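Local coordinates for lipocalin (Argas monolakensis, PDB 3BRN), which binds the biogenic amine serotonin in a lipocalin beta barrel, consistent with a role as an amine-binding protein of soft ticks, at residues L29-K34 and T134-V139; L98-D101 and C105-M108; Y115-H120 and G130-K135. All coordinates share one frame; numbering follows the deposited sequence.

Contact 1. Residues L29-K34 and T134-V139; sequences LRKTTK and TKFAQV
Lys31 meets Phe136 with the aliphatic part of its side chain, a worked case of a basic residue used as a hydrophobic surface. Its CB lies 3.8 Å from Phe136 CZ, and further out its CD comes within 3.9 Å of Phe136 CE2. With CG opposite the carbonyl carbon (chi1 -56°) and the chain extended beyond it, the methylenes run past the ring at a slant while the ammonium continues to a salt bridge with Asp133. A classic beta bulge underlies this position, for Arg30 and Lys31 both face Leu117 on the neighbouring strand. Thr32 contributes backbone, its N standing 4.3 Å from Phe136 CZ; its CB points away from the helix, and Thr32 OG1 accepts from Lys34 N at 3.0 Å, an ST turn that ends the strand. Thr33 returns to the ring, laying CG2 4.3 Å from Phe136 CZ, while its hydroxyl bonds to Tyr115 N. Phe136 reaches all three residues because its CG stands opposite its own backbone N (chi1 176°), sending the ring from helix to strand. Such packing of a C-terminal helix against the outer surface of the barrel is a hallmark of the lipocalin fold.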
ATOM      1  N   LEU A  29       5.079  -2.467  -0.909  1.00 32.16           N
ATOM      2  CA  LEU A  29       5.384  -1.041  -0.795  1.00 33.74           C
ATOM      3  C   LEU A  29       6.508  -0.813  -1.797  1.00 29.68           C
ATOM      4  O   LEU A  29       7.583  -1.370  -1.633  1.00 32.83           O
ATOM      5  CB  LEU A  29       5.841  -0.672   0.615  1.00 30.63           C
ATOM      6  CG  LEU A  29       6.384   0.762   0.814  1.00 29.66           C
ATOM      7  CD1 LEU A  29       5.302   1.751   0.417  1.00 24.32           C
ATOM      8  CD2 LEU A  29       6.694   0.940   2.295  1.00 32.29           C
ATOM      9  N   ARG A  30       6.169  -0.193  -2.933  1.00 28.66           N
ATOM     10  CA  ARG A  30       7.090  -0.038  -4.054  1.00 31.40           C
ATOM     11  C   ARG A  30       8.057   1.132  -3.873  1.00 35.45           C
ATOM     12  O   ARG A  30       9.250   1.010  -4.166  1.00 35.15           O
ATOM     13  CB  ARG A  30       6.306   0.095  -5.370  1.00 28.26           C
ATOM     14  CG  ARG A  30       7.153   0.333  -6.627  1.00 30.34           C
ATOM     15  CD  ARG A  30       8.175  -0.792  -6.889  1.00 28.30           C
ATOM     16  NE  ARG A  30       9.024  -0.477  -8.037  1.00 33.59           N
ATOM     17  CZ  ARG A  30      10.035   0.391  -8.015  1.00 28.35           C
ATOM     18  NH1 ARG A  30      10.366   1.018  -6.893  1.00 37.30           N
ATOM     19  NH2 ARG A  30      10.730   0.622  -9.114  1.00 36.48           N
ATOM     20  N   LYS A  31       7.526   2.300  -3.519  1.00 32.54           N
ATOM     21  CA  LYS A  31       8.376   3.477  -3.274  1.00 32.27           C
ATOM     22  C   LYS A  31       7.832   4.211  -2.065  1.00 33.52           C
ATOM     23  O   LYS A  31       6.623   4.301  -1.910  1.00 29.57           O
ATOM     24  CB  LYS A  31       8.343   4.442  -4.469  1.00 34.17           C
ATOM     25  CG  LYS A  31       8.732   3.838  -5.819  1.00 37.03           C
ATOM     26  CD  LYS A  31       8.751   4.900  -6.903  1.00 39.24           C
ATOM     27  CE  LYS A  31       9.077   4.302  -8.270  1.00 44.39           C
ATOM     28  NZ  LYS A  31       8.582   5.174  -9.365  1.00 45.83           N
ATOM     29  N   THR A  32       8.714   4.900  -1.335  1.00 31.17           N
ATOM     30  CA  THR A  32       8.286   5.739  -0.210  1.00 35.67           C
ATOM     31  C   THR A  32       9.235   6.927  -0.041  1.00 33.93           C
ATOM     32  O   THR A  32      10.384   6.878  -0.491  1.00 32.01           O
ATOM     33  CB  THR A  32       8.173   4.911   1.116  1.00 31.12           C
ATOM     34  OG1 THR A  32       7.793   5.767   2.199  1.00 34.29           O
ATOM     35  CG2 THR A  32       9.501   4.230   1.470  1.00 32.33           C
ATOM     36  N   THR A  33       8.726   8.031   0.507  1.00 34.97           N
ATOM     37  CA  THR A  33       9.588   9.152   0.880  1.00 30.51           C
ATOM     38  C   THR A  33      10.115   8.991   2.306  1.00 36.45           C
ATOM     39  O   THR A  33      10.795   9.874   2.819  1.00 34.70           O
ATOM     40  CB  THR A  33       8.867  10.521   0.745  1.00 32.73           C
ATOM     41  OG1 THR A  33       7.698  10.528   1.575  1.00 30.88           O
ATOM     42  CG2 THR A  33       8.457  10.769  -0.735  1.00 28.54           C
ATOM     43  N   LYS A  34       9.733   7.913   2.986  1.00 34.24           N
ATOM     44  CA  LYS A  34      10.306   7.665   4.307  1.00 35.95           C
ATOM     45  C   LYS A  34      11.508   6.719   4.167  1.00 41.72           C
ATOM     46  O   LYS A  34      11.378   5.636   3.587  1.00 38.35           O
ATOM     47  CB  LYS A  34       9.257   7.046   5.242  1.00 38.25           C
ATOM     48  CG  LYS A  34       9.815   6.504   6.558  1.00 33.30           C
ATOM     49  CD  LYS A  34       8.693   6.037   7.474  1.00 37.05           C
ATOM     50  CE  LYS A  34       9.204   5.089   8.560  1.00 54.57           C
ATOM     51  NZ  LYS A  34       8.080   4.518   9.373  1.00 61.67           N
ATOM     52  N   THR A 134       2.422   8.821 -11.937  1.00 35.65           N
ATOM     53  CA  THR A 134       2.182  10.242 -12.119  1.00 30.60           C
ATOM     54  C   THR A 134       1.763  10.925 -10.818  1.00 34.18           C
ATOM     55  O   THR A 134       2.118  12.078 -10.576  1.00 33.48           O
ATOM     56  CB  THR A 134       1.112  10.506 -13.204  1.00 33.51           C
ATOM     57  OG1 THR A 134       1.509   9.886 -14.434  1.00 38.05           O
ATOM     58  CG2 THR A 134       0.933  11.994 -13.423  1.00 33.65           C
ATOM     59  N   LYS A 135       0.922  10.261 -10.033  1.00 29.53           N
ATOM     60  CA  LYS A 135       0.391  10.873  -8.816  1.00 30.07           C
ATOM     61  C   LYS A 135       1.478  10.905  -7.752  1.00 28.73           C
ATOM     62  O   LYS A 135       1.627  11.891  -7.018  1.00 29.01           O
ATOM     63  CB  LYS A 135      -0.836  10.102  -8.318  1.00 27.49           C
ATOM     64  CG  LYS A 135      -1.364  10.547  -6.959  1.00 34.69           C
ATOM     65  CD  LYS A 135      -2.098  11.881  -7.051  1.00 31.29           C
ATOM     66  CE  LYS A 135      -2.521  12.352  -5.654  1.00 32.53           C
ATOM     67  NZ  LYS A 135      -3.374  13.582  -5.784  1.00 28.86           N
ATOM     68  N   PHE A 136       2.206   9.801  -7.639  1.00 27.99           N
ATOM     69  CA  PHE A 136       3.263   9.715  -6.635  1.00 28.47           C
ATOM     70  C   PHE A 136       4.334  10.779  -6.901  1.00 28.00           C
ATOM     71  O   PHE A 136       4.763  11.494  -5.974  1.00 31.35           O
ATOM     72  CB  PHE A 136       3.855   8.288  -6.593  1.00 29.65           C
ATOM     73  CG  PHE A 136       5.019   8.143  -5.642  1.00 31.89           C
ATOM     74  CD1 PHE A 136       4.800   8.089  -4.273  1.00 31.60           C
ATOM     75  CD2 PHE A 136       6.324   8.188  -6.109  1.00 32.00           C
ATOM     76  CE1 PHE A 136       5.865   8.013  -3.370  1.00 30.54           C
ATOM     77  CE2 PHE A 136       7.401   8.122  -5.216  1.00 36.44           C
ATOM     78  CZ  PHE A 136       7.153   8.030  -3.839  1.00 28.30           C
ATOM     79  N   ALA A 137       4.684  10.960  -8.167  1.00 36.24           N
ATOM     80  CA  ALA A 137       5.615  12.031  -8.561  1.00 37.86           C
ATOM     81  C   ALA A 137       5.092  13.400  -8.176  1.00 40.09           C
ATOM     82  O   ALA A 137       5.845  14.231  -7.668  1.00 40.43           O
ATOM     83  CB  ALA A 137       5.922  11.982 -10.066  1.00 38.14           C
ATOM     84  N   GLN A 138       3.799  13.643  -8.393  1.00 41.17           N
ATOM     85  CA  GLN A 138       3.224  14.927  -7.992  1.00 37.60           C
ATOM     86  C   GLN A 138       3.375  15.213  -6.512  1.00 36.29           C
ATOM     87  O   GLN A 138       3.751  16.315  -6.138  1.00 39.92           O
ATOM     88  CB  GLN A 138       1.754  15.053  -8.404  1.00 36.16           C
ATOM     89  CG  GLN A 138       1.562  15.783  -9.707  1.00 47.01           C
ATOM     90  CD  GLN A 138       0.110  15.841 -10.145  1.00 61.31           C
ATOM     91  OE1 GLN A 138      -0.800  15.936  -9.179  1.00 65.72           O
ATOM     92  NE2 GLN A 138      -0.193  15.735 -11.337  1.00 42.68           N
ATOM     93  N   VAL A 139       2.895  14.302  -5.670  1.00 36.60           N
ATOM     94  CA  VAL A 139       2.912  14.544  -4.233  1.00 34.55           C
ATOM     95  C   VAL A 139       4.299  14.468  -3.608  1.00 37.17           C
ATOM     96  O   VAL A 139       4.572  15.139  -2.620  1.00 44.84           O
ATOM     97  CB  VAL A 139       1.908  13.654  -3.459  1.00 35.49           C
ATOM     98  CG1 VAL A 139       0.499  13.941  -3.936  1.00 31.26           C
ATOM     99  CG2 VAL A 139       2.251  12.131  -3.602  1.00 35.84           C
TER

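Contact 2. Residues L98-D101 and C105-M108; sequences LFSD and CDVM. With SRO (serotonin), chain C.
Asp106 divides its carboxylate between the ligand and the opposing strand. Its OD2 accepts from serotonin NZ at 2.8 Å, the pairing expected of an amine with an acidic side chain, whereas Asp106 OD1 takes a short 2.6 Å bond from Ser100 OG, which arrives almost along the C-O direction. Ser100 OG also meets Tyr102 N, so the hydroxyl that holds the carboxylate is itself fixed by the turn. Beside this pair, Met108 bends at chi2 (-57°) and brings CE to 3.5 Å from serotonin CD1.

Behind the first shell stands the antiparallel pairing of a short hairpin. Ser100 and Asp106 form a non-hydrogen-bonded pair, with both side chains on the ligand's side, and Phe99 and Val107 form the adjacent hydrogen-bonded pair on the other. Val107 N donates to Phe99 O at 2.8 Å; in return Val107 O receives both Leu98 N, at 2.8 Å, and Phe99 N, at 3.2 Å, a classic bulge where the chain turns a corner. At the hairpin's far end Asp101 OD1 accepts from Cys105 N at 3.2 Å, and Asp101 OD2 is held by Ser104.

Helix 15-20 reaches the ligand side through Ser18, helix 131-140 packs on Phe99 and Val107, and strand 115-120 continues the sheet beyond Asp106 and Met108.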
ATOM      1  N   LEU A  98      -4.646   8.808  -1.259  1.00 26.84           N
ATOM      2  CA  LEU A  98      -4.643  10.037  -2.060  1.00 31.73           C
ATOM      3  C   LEU A  98      -5.127   9.719  -3.463  1.00 28.88           C
ATOM      4  O   LEU A  98      -5.603  10.587  -4.171  1.00 27.82           O
ATOM      5  CB  LEU A  98      -3.234  10.627  -2.118  1.00 29.39           C
ATOM      6  CG  LEU A  98      -2.615  10.894  -0.743  1.00 34.54           C
ATOM      7  CD1 LEU A  98      -1.250  11.493  -0.958  1.00 31.12           C
ATOM      8  CD2 LEU A  98      -3.532  11.832   0.066  1.00 29.86           C
ATOM      9  N   PHE A  99      -4.869   8.491  -3.899  1.00 27.55           N
ATOM     10  CA  PHE A  99      -5.324   8.027  -5.197  1.00 30.47           C
ATOM     11  C   PHE A  99      -5.287   6.508  -5.269  1.00 29.48           C
ATOM     12  O   PHE A  99      -4.440   5.872  -4.668  1.00 29.54           O
ATOM     13  CB  PHE A  99      -4.476   8.637  -6.323  1.00 30.48           C
ATOM     14  CG  PHE A  99      -4.771   8.066  -7.683  1.00 32.40           C
ATOM     15  CD1 PHE A  99      -5.776   8.601  -8.476  1.00 35.21           C
ATOM     16  CD2 PHE A  99      -4.032   7.001  -8.172  1.00 37.20           C
ATOM     17  CE1 PHE A  99      -6.060   8.063  -9.724  1.00 37.45           C
ATOM     18  CE2 PHE A  99      -4.326   6.448  -9.406  1.00 38.39           C
ATOM     19  CZ  PHE A  99      -5.325   6.996 -10.192  1.00 36.86           C
ATOM     20  N   SER A 100      -6.209   5.913  -6.016  1.00 34.25           N
ATOM     21  CA  SER A 100      -6.170   4.465  -6.195  1.00 29.04           C
ATOM     22  C   SER A 100      -6.982   4.117  -7.421  1.00 32.84           C
ATOM     23  O   SER A 100      -7.863   4.881  -7.800  1.00 32.10           O
ATOM     24  CB  SER A 100      -6.776   3.775  -4.976  1.00 28.65           C
ATOM     25  OG  SER A 100      -6.647   2.369  -5.079  1.00 28.90           O
ATOM     26  N   ASP A 101      -6.625   3.022  -8.090  1.00 34.76           N
ATOM     27  CA  ASP A 101      -7.444   2.506  -9.185  1.00 42.41           C
ATOM     28  C   ASP A 101      -8.191   1.248  -8.736  1.00 33.97           C
ATOM     29  O   ASP A 101      -8.898   0.614  -9.515  1.00 38.78           O
ATOM     30  CB  ASP A 101      -6.600   2.245 -10.440  1.00 42.46           C
ATOM     31  CG  ASP A 101      -5.616   1.102 -10.263  1.00 47.16           C
ATOM     32  OD1 ASP A 101      -5.526   0.540  -9.148  1.00 40.42           O
ATOM     33  OD2 ASP A 101      -4.938   0.764 -11.254  1.00 46.72           O
ATOM     34  N   CYS A 105      -2.715  -0.456  -8.006  1.00 40.10           N
ATOM     35  CA  CYS A 105      -1.821   0.453  -7.292  1.00 36.98           C
ATOM     36  C   CYS A 105      -2.557   1.503  -6.467  1.00 33.60           C
ATOM     37  O   CYS A 105      -3.702   1.850  -6.758  1.00 36.62           O
ATOM     38  CB  CYS A 105      -0.847   1.120  -8.274  1.00 38.05           C
ATOM     39  SG  CYS A 105      -1.662   2.191  -9.478  1.00 55.53           S
ATOM     40  N   ASP A 106      -1.903   2.029  -5.446  1.00 29.58           N
ATOM     41  CA  ASP A 106      -2.426   3.078  -4.609  1.00 26.71           C
ATOM     42  C   ASP A 106      -1.348   4.106  -4.373  1.00 25.11           C
ATOM     43  O   ASP A 106      -0.197   3.758  -4.298  1.00 31.19           O
ATOM     44  CB  ASP A 106      -2.783   2.568  -3.233  1.00 30.37           C
ATOM     45  CG  ASP A 106      -3.590   1.331  -3.251  1.00 36.29           C
ATOM     46  OD1 ASP A 106      -4.716   1.350  -3.709  1.00 35.89           O
ATOM     47  OD2 ASP A 106      -3.107   0.354  -2.727  1.00 41.33           O
ATOM     48  N   VAL A 107      -1.721   5.352  -4.166  1.00 27.07           N
ATOM     49  CA  VAL A 107      -0.799   6.324  -3.588  1.00 24.89           C
ATOM     50  C   VAL A 107      -1.375   6.790  -2.248  1.00 28.57           C
ATOM     51  O   VAL A 107      -2.519   7.212  -2.185  1.00 28.50           O
ATOM     52  CB  VAL A 107      -0.626   7.527  -4.523  1.00 24.81           C
ATOM     53  CG1 VAL A 107       0.272   8.603  -3.846  1.00 23.99           C
ATOM     54  CG2 VAL A 107      -0.049   7.042  -5.864  1.00 25.77           C
ATOM     55  N   MET A 108      -0.561   6.735  -1.196  1.00 25.26           N
ATOM     56  CA  MET A 108      -1.019   7.007   0.150  1.00 28.70           C
ATOM     57  C   MET A 108      -0.208   8.153   0.748  1.00 26.76           C
ATOM     58  O   MET A 108       0.963   8.360   0.394  1.00 28.04           O
ATOM     59  CB  MET A 108      -0.753   5.782   1.051  1.00 29.02           C
ATOM     60  CG  MET A 108      -1.319   4.458   0.561  1.00 33.17           C
ATOM     61  SD  MET A 108      -3.089   4.484   0.298  1.00 33.06           S
ATOM     62  CE  MET A 108      -3.417   2.715   0.338  1.00 41.29           C
TER
HETATM   63  OH  SRO C 158      -4.547  -3.406   4.825  1.00 30.72           O
HETATM   64  CZ3 SRO C 158      -3.761  -2.322   4.516  1.00 20.96           C
HETATM   65  CH2 SRO C 158      -3.259  -1.572   5.577  1.00 22.30           C
HETATM   66  CZ2 SRO C 158      -2.358  -0.531   5.338  1.00 29.99           C
HETATM   67  CE2 SRO C 158      -2.057  -0.249   4.014  1.00 20.32           C
HETATM   68  NE1 SRO C 158      -1.299   0.691   3.394  1.00 19.00           N
HETATM   69  CD1 SRO C 158      -1.341   0.488   2.056  1.00 18.43           C
HETATM   70  CG  SRO C 158      -2.179  -0.597   1.796  1.00 20.61           C
HETATM   71  CD2 SRO C 158      -2.637  -1.038   3.035  1.00 25.20           C
HETATM   72  CE3 SRO C 158      -3.454  -2.029   3.288  1.00 28.32           C
HETATM   73  CB  SRO C 158      -2.537  -1.136   0.433  1.00 25.24           C
HETATM   74  CA  SRO C 158      -4.032  -0.900   0.139  1.00 24.56           C
HETATM   75  NZ  SRO C 158      -4.376  -1.583  -1.112  1.00 24.95           N

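Contact 3. Residues Y115-H120 and G130-K135; sequences YELWVH and GCCDTK. With SRO (serotonin), chain C.
Next to Leu117, which packs on Cys132, the strand carries a short polar bond on its other face: Trp118 NE1 donates to Glu116 OE1 at 2.8 Å, with an N-H...O angle of 160°. The acceptor lies almost in the indole plane but is itself approached from above its carboxylate plane, so Glu116 sits at the edge of the ring and restrains its rotation. Glu116 OE2 is held in turn by Asn114, a second-shell support for the aromatic wall.

What that wall presents to the ligand is a face. Serotonin CD1 lies over the centre of the indole and comes to 3.3 Å from Trp118 CE2, the two ring systems being inclined at roughly 50° to each other rather than stacked. Alternation along the strand thus gives a barrel wall its two characters, as in lipocalins generally: Glu116 and Trp118 face the interior, where the pocket is, and Leu117 faces the C-terminal helix.

On that outer side Leu117 CG is turned opposite its backbone N (chi1 172°), which sends both methyls toward the helix. CD1 presses on Cys132 CB at 3.5 Å, tighter than usual for two carbons, while Leu117 CD2 rests 3.8 Å from Asp133 OD1, the leucine and the aspartate passing at a slant. Asp133 has its polar needs met elsewhere, OD2 accepting from Tyr129 N and OD1 taking the salt bridge from Lys31.

The first helical turn is pinned covalently as well. Cys132 SG is joined to Cys105 SG, a disulfide tying the helix to the adjacent strand, and Cys131 is bonded to Cys7 of the N-terminal region. Gly130, at the N-cap, precedes these cysteines with the positive phi that glycine readily adopts.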
ATOM      1  N   TYR A 115       4.937   9.998   1.817  1.00 31.28           N
ATOM      2  CA  TYR A 115       4.188   9.485   0.709  1.00 30.46           C
ATOM      3  C   TYR A 115       4.613   8.101   0.279  1.00 28.63           C
ATOM      4  O   TYR A 115       5.739   7.774   0.367  1.00 25.73           O
ATOM      5  CB  TYR A 115       4.196  10.462  -0.468  1.00 30.02           C
ATOM      6  CG  TYR A 115       3.663  11.798  -0.078  1.00 34.23           C
ATOM      7  CD1 TYR A 115       2.344  11.964   0.153  1.00 32.34           C
ATOM      8  CD2 TYR A 115       4.498  12.862   0.138  1.00 38.61           C
ATOM      9  CE1 TYR A 115       1.856  13.140   0.540  1.00 49.34           C
ATOM     10  CE2 TYR A 115       4.013  14.062   0.532  1.00 40.86           C
ATOM     11  CZ  TYR A 115       2.688  14.197   0.734  1.00 48.10           C
ATOM     12  OH  TYR A 115       2.127  15.335   1.134  1.00 46.80           O
ATOM     13  N   GLU A 116       3.678   7.336  -0.250  1.00 30.83           N
ATOM     14  CA  GLU A 116       3.901   5.914  -0.512  1.00 31.02           C
ATOM     15  C   GLU A 116       3.238   5.487  -1.803  1.00 28.92           C
ATOM     16  O   GLU A 116       2.080   5.826  -2.058  1.00 27.72           O
ATOM     17  CB  GLU A 116       3.309   5.076   0.625  1.00 30.50           C
ATOM     18  CG  GLU A 116       3.977   5.338   1.979  1.00 34.47           C
ATOM     19  CD  GLU A 116       3.345   4.542   3.111  1.00 43.31           C
ATOM     20  OE1 GLU A 116       2.243   3.978   2.906  1.00 40.35           O
ATOM     21  OE2 GLU A 116       3.902   4.567   4.233  1.00 38.85           O
ATOM     22  N   LEU A 117       3.925   4.634  -2.545  1.00 28.15           N
ATOM     23  CA  LEU A 117       3.314   3.980  -3.689  1.00 29.41           C
ATOM     24  C   LEU A 117       3.251   2.490  -3.383  1.00 30.36           C
ATOM     25  O   LEU A 117       4.283   1.857  -3.191  1.00 32.15           O
ATOM     26  CB  LEU A 117       4.166   4.223  -4.940  1.00 29.55           C
ATOM     27  CG  LEU A 117       3.784   3.450  -6.207  1.00 35.29           C
ATOM     28  CD1 LEU A 117       2.404   3.845  -6.696  1.00 29.49           C
ATOM     29  CD2 LEU A 117       4.831   3.702  -7.291  1.00 30.74           C
ATOM     30  N   TRP A 118       2.057   1.940  -3.387  1.00 29.04           N
ATOM     31  CA  TRP A 118       1.854   0.531  -3.183  1.00 28.45           C
ATOM     32  C   TRP A 118       1.409  -0.101  -4.475  1.00 30.77           C
ATOM     33  O   TRP A 118       0.625   0.460  -5.164  1.00 31.89           O
ATOM     34  CB  TRP A 118       0.853   0.291  -2.083  1.00 28.21           C
ATOM     35  CG  TRP A 118       1.225   0.703  -0.743  1.00 26.49           C
ATOM     36  CD1 TRP A 118       1.194   1.932  -0.260  1.00 27.25           C
ATOM     37  CD2 TRP A 118       1.692  -0.125   0.302  1.00 30.76           C
ATOM     38  NE1 TRP A 118       1.596   1.956   1.017  1.00 30.20           N
ATOM     39  CE2 TRP A 118       1.926   0.691   1.394  1.00 33.64           C
ATOM     40  CE3 TRP A 118       1.947  -1.479   0.423  1.00 35.19           C
ATOM     41  CZ2 TRP A 118       2.362   0.197   2.598  1.00 30.14           C
ATOM     42  CZ3 TRP A 118       2.393  -1.951   1.611  1.00 32.61           C
ATOM     43  CH2 TRP A 118       2.589  -1.134   2.680  1.00 33.61           C
ATOM     44  N   VAL A 119       1.959  -1.253  -4.825  1.00 34.31           N
ATOM     45  CA  VAL A 119       1.611  -1.902  -6.093  1.00 29.51           C
ATOM     46  C   VAL A 119       1.232  -3.364  -5.887  1.00 32.79           C
ATOM     47  O   VAL A 119       1.882  -4.082  -5.127  1.00 31.16           O
ATOM     48  CB  VAL A 119       2.739  -1.780  -7.152  1.00 36.54           C
ATOM     49  CG1 VAL A 119       2.252  -2.283  -8.521  1.00 30.61           C
ATOM     50  CG2 VAL A 119       3.213  -0.343  -7.262  1.00 30.86           C
ATOM     51  N   HIS A 120       0.102  -3.753  -6.477  1.00 35.11           N
ATOM     52  CA  HIS A 120      -0.413  -5.113  -6.384  1.00 36.47           C
ATOM     53  C   HIS A 120       0.577  -6.129  -6.963  1.00 35.06           C
ATOM     54  O   HIS A 120       1.246  -5.852  -7.955  1.00 31.50           O
ATOM     55  CB  HIS A 120      -1.751  -5.204  -7.127  1.00 31.88           C
ATOM     56  CG  HIS A 120      -2.505  -6.465  -6.860  1.00 35.39           C
ATOM     57  ND1 HIS A 120      -2.470  -7.543  -7.716  1.00 36.23           N
ATOM     58  CD2 HIS A 120      -3.246  -6.852  -5.796  1.00 39.27           C
ATOM     59  CE1 HIS A 120      -3.141  -8.547  -7.182  1.00 35.35           C
ATOM     60  NE2 HIS A 120      -3.623  -8.154  -6.018  1.00 40.62           N
ATOM     61  N   GLY A 130       1.839   3.544 -14.409  1.00 46.80           N
ATOM     62  CA  GLY A 130       0.786   4.372 -14.980  1.00 37.79           C
ATOM     63  C   GLY A 130       0.380   5.561 -14.138  1.00 38.75           C
ATOM     64  O   GLY A 130       1.212   6.391 -13.781  1.00 36.54           O
ATOM     65  N   CYS A 131      -0.916   5.682 -13.872  1.00 36.93           N
ATOM     66  CA  CYS A 131      -1.433   6.865 -13.196  1.00 39.80           C
ATOM     67  C   CYS A 131      -0.901   7.028 -11.789  1.00 37.67           C
ATOM     68  O   CYS A 131      -0.890   8.121 -11.258  1.00 36.15           O
ATOM     69  CB  CYS A 131      -2.954   6.867 -13.184  1.00 41.59           C
ATOM     70  SG  CYS A 131      -3.631   7.389 -14.762  1.00 50.13           S
ATOM     71  N   CYS A 132      -0.531   5.925 -11.156  1.00 36.25           N
ATOM     72  CA  CYS A 132       0.006   6.003  -9.813  1.00 42.40           C
ATOM     73  C   CYS A 132       1.389   6.600  -9.814  1.00 38.67           C
ATOM     74  O   CYS A 132       1.763   7.251  -8.856  1.00 38.07           O
ATOM     75  CB  CYS A 132       0.022   4.649  -9.124  1.00 42.67           C
ATOM     76  SG  CYS A 132      -1.605   4.072  -8.652  1.00 53.05           S
ATOM     77  N   ASP A 133       2.152   6.315 -10.833  1.00 37.33           N
ATOM     78  CA  ASP A 133       3.464   6.886 -10.946  1.00 37.44           C
ATOM     79  C   ASP A 133       3.320   8.393 -11.087  1.00 34.45           C
ATOM     80  O   ASP A 133       3.972   9.129 -10.455  1.00 32.99           O
ATOM     81  CB  ASP A 133       4.196   6.311 -12.134  1.00 37.43           C
ATOM     82  CG  ASP A 133       5.211   5.275 -11.757  1.00 41.87           C
ATOM     83  OD1 ASP A 133       5.701   5.296 -10.646  1.00 45.55           O
ATOM     84  OD2 ASP A 133       5.527   4.449 -12.608  1.00 46.85           O
ATOM     85  N   THR A 134       2.422   8.821 -11.937  1.00 35.65           N
ATOM     86  CA  THR A 134       2.182  10.242 -12.119  1.00 30.60           C
ATOM     87  C   THR A 134       1.763  10.925 -10.818  1.00 34.18           C
ATOM     88  O   THR A 134       2.118  12.078 -10.576  1.00 33.48           O
ATOM     89  CB  THR A 134       1.112  10.506 -13.204  1.00 33.51           C
ATOM     90  OG1 THR A 134       1.509   9.886 -14.434  1.00 38.05           O
ATOM     91  CG2 THR A 134       0.933  11.994 -13.423  1.00 33.65           C
ATOM     92  N   LYS A 135       0.922  10.261 -10.033  1.00 29.53           N
ATOM     93  CA  LYS A 135       0.391  10.873  -8.816  1.00 30.07           C
ATOM     94  C   LYS A 135       1.478  10.905  -7.752  1.00 28.73           C
ATOM     95  O   LYS A 135       1.627  11.891  -7.018  1.00 29.01           O
ATOM     96  CB  LYS A 135      -0.836  10.102  -8.318  1.00 27.49           C
ATOM     97  CG  LYS A 135      -1.364  10.547  -6.959  1.00 34.69           C
ATOM     98  CD  LYS A 135      -2.098  11.881  -7.051  1.00 31.29           C
ATOM     99  CE  LYS A 135      -2.521  12.352  -5.654  1.00 32.53           C
ATOM    100  NZ  LYS A 135      -3.374  13.582  -5.784  1.00 28.86           N
TER
HETATM  101  OH  SRO C 158      -4.547  -3.406   4.825  1.00 30.72           O
HETATM  102  CZ3 SRO C 158      -3.761  -2.322   4.516  1.00 20.96           C
HETATM  103  CH2 SRO C 158      -3.259  -1.572   5.577  1.00 22.30           C
HETATM  104  CZ2 SRO C 158      -2.358  -0.531   5.338  1.00 29.99           C
HETATM  105  CE2 SRO C 158      -2.057  -0.249   4.014  1.00 20.32           C
HETATM  106  NE1 SRO C 158      -1.299   0.691   3.394  1.00 19.00           N
HETATM  107  CD1 SRO C 158      -1.341   0.488   2.056  1.00 18.43           C
HETATM  108  CG  SRO C 158      -2.179  -0.597   1.796  1.00 20.61           C
HETATM  109  CD2 SRO C 158      -2.637  -1.038   3.035  1.00 25.20           C
HETATM  110  CE3 SRO C 158      -3.454  -2.029   3.288  1.00 28.32           C
HETATM  111  CB  SRO C 158      -2.537  -1.136   0.433  1.00 25.24           C
HETATM  112  CA  SRO C 158      -4.032  -0.900   0.139  1.00 24.56           C
HETATM  113  NZ  SRO C 158      -4.376  -1.583  -1.112  1.00 24.95           N

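In the fold
All three contacts involve neighbouring strands of one curled antiparallel sheet; contacts 1 and 3 are on its outer face, contact 2 lies within it. Contacts 1 and 3 share helix 131-140, whose successive turns meet neighbouring strands 26-32 and 115-120, and their centres are about 6 Å apart. Contact 2 is likewise about 6 Å from contact 3, centre to centre, and about 10 Å from contact 1; its strand 105-109 pairs with 115-120. Along the chain, contact 2 closes before contact 3 opens, and is nested within the long loop that contact 1 closes. Contacts 2 and 3 both touch serotonin, so two of the strands that line the pocket, 105-109 and 115-120, are backed by helix 131-140 outside.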